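Local coordinates for protein acetyl-CoA C-acetyltransferase (Syntrophomonas wolfei subsp. wolfei, PDB 7N7Z) that probably catalyses the thiolase reaction that condenses two acetyl-CoA molecules into acetoacetyl-CoA and coenzyme A, and its reverse, at residues V280-E285 and S393-L398; G295-M300 and R332-E337. One frame throughout, in Å; residues are numbered along the deposited sequence.

Interaction 1: V280-E285 and S393-L398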
loop_
_atom_site.group_PDB
_atom_site.type_symbol
_atom_site.label_atom_id
_atom_site.label_comp_id
_atom_site.label_asym_id
_atom_site.label_seq_id
_atom_site.Cartn_x
_atom_site.Cartn_y
_atom_site.Cartn_z
ATOM N N VAL B 280 21.825 -32.666 26.091
ATOM C CA VAL B 280 23.192 -32.696 26.601
ATOM C C VAL B 280 23.767 -31.292 26.712
ATOM O O VAL B 280 24.335 -30.922 27.739
ATOM C CB VAL B 280 24.078 -33.588 25.702
ATOM C CG1 VAL B 280 25.512 -33.601 26.215
ATOM C CG2 VAL B 280 23.518 -35.004 25.628
ATOM N N GLY B 281 23.631 -30.501 25.653
ATOM C CA GLY B 281 24.134 -29.143 25.656
ATOM C C GLY B 281 23.463 -28.330 24.576
ATOM O O GLY B 281 22.859 -28.872 23.645
ATOM N N ILE B 282 23.575 -27.013 24.714
ATOM C CA ILE B 282 22.976 -26.078 23.769
ATOM C C ILE B 282 23.476 -24.683 24.113
ATOM O O ILE B 282 23.475 -24.285 25.282
ATOM C CB ILE B 282 21.439 -26.152 23.806
ATOM C CG1 ILE B 282 20.836 -25.231 22.744
ATOM C CG2 ILE B 282 20.919 -25.788 25.188
ATOM C CD1 ILE B 282 19.398 -25.555 22.404
ATOM N N CYS B 283 23.911 -23.931 23.107
ATOM C CA CYS B 283 24.492 -22.618 23.356
ATOM C C CYS B 283 24.552 -21.852 22.044
ATOM O O CYS B 283 24.297 -22.397 20.968
ATOM C CB CYS B 283 25.886 -22.736 23.980
ATOM S SG CYS B 283 27.122 -23.516 22.913
ATOM N N SER B 284 24.890 -20.571 22.157
ATOM C CA SER B 284 25.099 -19.701 21.013
ATOM C C SER B 284 26.553 -19.249 20.967
ATOM O O SER B 284 27.287 -19.329 21.956
ATOM C CB SER B 284 24.179 -18.475 21.071
ATOM O OG SER B 284 22.822 -18.858 21.207
ATOM N N GLU B 285 26.963 -18.779 19.792
ATOM C CA GLU B 285 28.283 -18.188 19.613
ATOM C C GLU B 285 28.320 -17.473 18.270
ATOM O O GLU B 285 28.033 -18.075 17.230
ATOM C CB GLU B 285 29.381 -19.248 19.696
ATOM C CG GLU B 285 30.794 -18.676 19.610
ATOM C CD GLU B 285 31.206 -17.922 20.864
ATOM O OE1 GLU B 285 30.506 -18.041 21.892
ATOM O OE2 GLU B 285 32.229 -17.206 20.821
ATOM N N SER B 393 25.069 -14.660 15.281
ATOM C CA SER B 393 24.845 -15.435 16.496
ATOM C C SER B 393 24.343 -16.839 16.181
ATOM O O SER B 393 23.132 -17.081 16.159
ATOM C CB SER B 393 23.853 -14.712 17.410
ATOM O OG SER B 393 24.399 -13.496 17.895
ATOM N N ALA B 394 25.266 -17.770 15.951
ATOM C CA ALA B 394 24.919 -19.138 15.603
ATOM C C ALA B 394 24.707 -19.981 16.859
ATOM O O ALA B 394 25.026 -19.572 17.977
ATOM C CB ALA B 394 26.009 -19.757 14.727
ATOM N N MET B 395 24.165 -21.181 16.660
ATOM C CA MET B 395 23.823 -22.063 17.765
ATOM C C MET B 395 24.226 -23.493 17.438
ATOM O O MET B 395 24.385 -23.871 16.274
ATOM C CB MET B 395 22.322 -22.014 18.080
ATOM C CG MET B 395 21.922 -20.875 18.998
ATOM S SD MET B 395 20.174 -20.924 19.434
ATOM C CE MET B 395 20.233 -21.906 20.934
ATOM N N ALA B 396 24.386 -24.284 18.497
ATOM C CA ALA B 396 24.649 -25.710 18.387
ATOM C C ALA B 396 24.087 -26.391 19.626
ATOM O O ALA B 396 24.000 -25.785 20.696
ATOM C CB ALA B 396 26.147 -26.004 18.245
ATOM N N SER B 397 23.702 -27.656 19.471
ATOM C CA SER B 397 23.111 -28.405 20.571
ATOM C C SER B 397 23.500 -29.870 20.441
ATOM O O SER B 397 23.727 -30.373 19.337
ATOM C CB SER B 397 21.585 -28.259 20.595
ATOM O OG SER B 397 21.018 -28.596 19.341
ATOM N N LEU B 398 23.571 -30.549 21.587
ATOM C CA LEU B 398 23.966 -31.948 21.655
ATOM C C LEU B 398 22.931 -32.739 22.440
ATOM O O LEU B 398 22.352 -32.237 23.409
ATOM C CB LEU B 398 25.342 -32.106 22.305
ATOM C CG LEU B 398 26.488 -31.413 21.568
ATOM C CD1 LEU B 398 27.678 -31.226 22.497
ATOM C CD2 LEU B 398 26.884 -32.200 20.329
#
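Strand 280-285 pairs almost exactly antiparallel (176°) with 394-398 inside the mixed sheet of the thiolase fold, and a classic beta bulge interrupts the pairing where V280 and G281 both face L398. At the bulge L398 O takes two N-H groups from the same face of its carbonyl plane, V280 N at 2.8 Å and G281 N at 3.1 Å. The bare CA of G281 leaves L398 as the side chain on that face at this pair. V280 and L398 meet through their CB atoms (3.9 Å). I282, S284, M395 and S397 share one face, and all but S284 touch helix 94-107. M395, with CG anti to its carbonyl carbon (chi1 -84°), bends at its CG-SD bond and lays CE against I282 CG1 at 3.8 Å; an unbranched, bendable chain can reach along the strand in this way. Cutting it back to an alanine would remove SD and CE and is likely to open a gap beside I282, with M96 and R97 of helix 94-107 losing a neighbour. The small A396 and C283 let helix 296-307 pack closely on the opposite face. S397 OG bonds to W399 NE1, while S284 OG, weakly bonded to Q90 NE2, lies 3.1 Å from M395 CG.

Interaction 2: G295-M300 and R332-E337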
loop_
_atom_site.group_PDB
_atom_site.type_symbol
_atom_site.label_atom_id
_atom_site.label_comp_id
_atom_site.label_asym_id
_atom_site.label_seq_id
_atom_site.Cartn_x
_atom_site.Cartn_y
_atom_site.Cartn_z
ATOM N N GLY B 295 29.428 -19.374 11.582
ATOM C CA GLY B 295 28.981 -19.513 12.949
ATOM C C GLY B 295 29.111 -20.922 13.499
ATOM O O GLY B 295 29.609 -21.132 14.610
ATOM N N PRO B 296 28.647 -21.919 12.740
ATOM C CA PRO B 296 28.765 -23.306 13.221
ATOM C C PRO B 296 30.193 -23.718 13.531
ATOM O O PRO B 296 30.403 -24.601 14.371
ATOM C CB PRO B 296 28.174 -24.128 12.067
ATOM C CG PRO B 296 27.257 -23.185 11.360
ATOM C CD PRO B 296 27.902 -21.835 11.472
ATOM N N ALA B 297 31.184 -23.104 12.880
ATOM C CA ALA B 297 32.573 -23.453 13.149
ATOM C C ALA B 297 33.038 -22.966 14.515
ATOM O O ALA B 297 34.074 -23.429 15.003
ATOM C CB ALA B 297 33.477 -22.882 12.058
ATOM N N VAL B 298 32.304 -22.043 15.138
ATOM C CA VAL B 298 32.617 -21.593 16.484
ATOM C C VAL B 298 31.602 -22.088 17.509
ATOM O O VAL B 298 31.951 -22.233 18.686
ATOM C CB VAL B 298 32.739 -20.054 16.539
ATOM C CG1 VAL B 298 33.952 -19.587 15.748
ATOM C CG2 VAL B 298 31.472 -19.384 16.026
ATOM N N ALA B 299 30.361 -22.360 17.099
ATOM C CA ALA B 299 29.362 -22.866 18.032
ATOM C C ALA B 299 29.561 -24.350 18.315
ATOM O O ALA B 299 29.436 -24.788 19.464
ATOM C CB ALA B 299 27.958 -22.613 17.483
ATOM N N MET B 300 29.870 -25.137 17.284
ATOM C CA MET B 300 30.034 -26.575 17.484
ATOM C C MET B 300 31.157 -26.897 18.460
ATOM O O MET B 300 30.928 -27.688 19.391
ATOM C CB MET B 300 30.255 -27.260 16.132
ATOM C CG MET B 300 29.017 -27.308 15.258
ATOM S SD MET B 300 29.414 -27.730 13.551
ATOM C CE MET B 300 29.708 -29.490 13.700
ATOM N N ARG B 332 36.458 -25.620 6.320
ATOM C CA ARG B 332 37.799 -25.051 6.371
ATOM C C ARG B 332 38.100 -24.476 7.750
ATOM O O ARG B 332 39.143 -24.776 8.343
ATOM C CB ARG B 332 37.952 -23.978 5.292
ATOM C CG ARG B 332 39.394 -23.573 5.026
ATOM C CD ARG B 332 40.104 -24.579 4.133
ATOM N NE ARG B 332 39.555 -24.593 2.783
ATOM C CZ ARG B 332 39.820 -23.682 1.856
ATOM N NH1 ARG B 332 40.628 -22.662 2.099
ATOM N NH2 ARG B 332 39.258 -23.796 0.656
ATOM N N MET B 333 37.200 -23.645 8.279
ATOM C CA MET B 333 37.441 -23.052 9.590
ATOM C C MET B 333 37.548 -24.126 10.665
ATOM O O MET B 333 38.360 -24.010 11.590
ATOM C CB MET B 333 36.335 -22.057 9.940
ATOM C CG MET B 333 36.527 -21.408 11.305
ATOM S SD MET B 333 35.393 -20.048 11.642
ATOM C CE MET B 333 36.089 -19.412 13.167
ATOM N N LEU B 334 36.735 -25.180 10.563
ATOM C CA LEU B 334 36.810 -26.257 11.545
ATOM C C LEU B 334 38.141 -26.994 11.463
ATOM O O LEU B 334 38.605 -27.540 12.468
ATOM C CB LEU B 334 35.654 -27.239 11.347
ATOM C CG LEU B 334 34.391 -27.042 12.191
ATOM C CD1 LEU B 334 33.440 -28.214 11.975
ATOM C CD2 LEU B 334 34.702 -26.880 13.675
ATOM N N LYS B 335 38.761 -27.028 10.283
ATOM C CA LYS B 335 40.062 -27.672 10.151
ATOM C C LYS B 335 41.188 -26.751 10.606
ATOM O O LYS B 335 42.164 -27.212 11.211
ATOM C CB LYS B 335 40.290 -28.105 8.699
ATOM C CG LYS B 335 41.722 -28.527 8.386
ATOM C CD LYS B 335 41.904 -28.856 6.913
ATOM C CE LYS B 335 43.162 -29.676 6.686
ATOM N NZ LYS B 335 43.472 -29.847 5.240
ATOM N N GLU B 336 41.069 -25.452 10.327
ATOM C CA GLU B 336 42.174 -24.528 10.562
ATOM C C GLU B 336 42.206 -24.046 12.008
ATOM O O GLU B 336 43.221 -24.186 12.698
ATOM C CB GLU B 336 42.068 -23.341 9.600
ATOM C CG GLU B 336 42.544 -23.652 8.191
ATOM C CD GLU B 336 42.190 -22.566 7.196
ATOM O OE1 GLU B 336 41.403 -21.662 7.551
ATOM O OE2 GLU B 336 42.701 -22.615 6.058
ATOM N N GLU B 337 41.103 -23.470 12.482
ATOM C CA GLU B 337 41.044 -22.902 13.822
ATOM C C GLU B 337 40.479 -23.868 14.854
ATOM O O GLU B 337 40.590 -23.599 16.055
ATOM C CB GLU B 337 40.218 -21.612 13.804
ATOM C CG GLU B 337 40.686 -20.628 12.741
ATOM C CD GLU B 337 40.716 -19.199 13.239
ATOM O OE1 GLU B 337 39.702 -18.748 13.813
ATOM O OE2 GLU B 337 41.753 -18.527 13.058
#
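L334 CD2 approaches the backbone carbonyl of A297, the one flat group touched across this helix pair, from its CA side, tilted from the plane and not over a face, 3.8 Å from A297 O; no aromatic ring is stacked between the segments. The rest is aliphatic and thioether packing between helices 296-307 and 324-336 of the thiolase C-terminal domain, whose short axes pass 9.2 Å apart at 50°. The CB of A297 points toward helix 324-336, and a single methyl suits so close an approach. M333 runs alongside it: with CG anti to the backbone N (chi1 180°) and the chain extended beyond, the thioether sulfur SD comes to 3.4 Å from A297 CB. Its terminal methyl CE then crosses V298 at a slant and presses on CG1 at 3.4 Å, tighter than usual for two carbons. An unbranched methionine can make this reach, and the side chain also touches L294 and Y172 of helix 161-172. One residue on, L334 turns its branched end inward, setting CG 4.3 Å from A297 CB, while its CD1 meets M300 CE more loosely. The M300 side chain also touches W317 and V319 of strand 316-319. No hydrogen bond joins the segments, and G295 O accepts from V298 N and A299 N within its own helix. The contact therefore probably depends on shape complementarity and exclusion of water rather than on polar pairing.

In the fold
Along the chain the order is 280-285, 295-300, 332-337, 393-398, so interaction 2 falls wholly between the two strands of interaction 1, within the thiolase C-terminal domain. Their centres lie 13 Å apart. Helix 296-307, which follows strand 277-285, joins them: it packs on the strand pair and also meets helix 324-336. Direct touches include A394 CB with G295 CA at 3.5 Å and E285 CG with V298 CG2 at 3.7 Å. The junction adjoins C388, a predicted proton acceptor, which P296 touches and whose side chain lies about 5 Å from that of A394. Such shared packing is consistent with a firm framework beside the predicted active site.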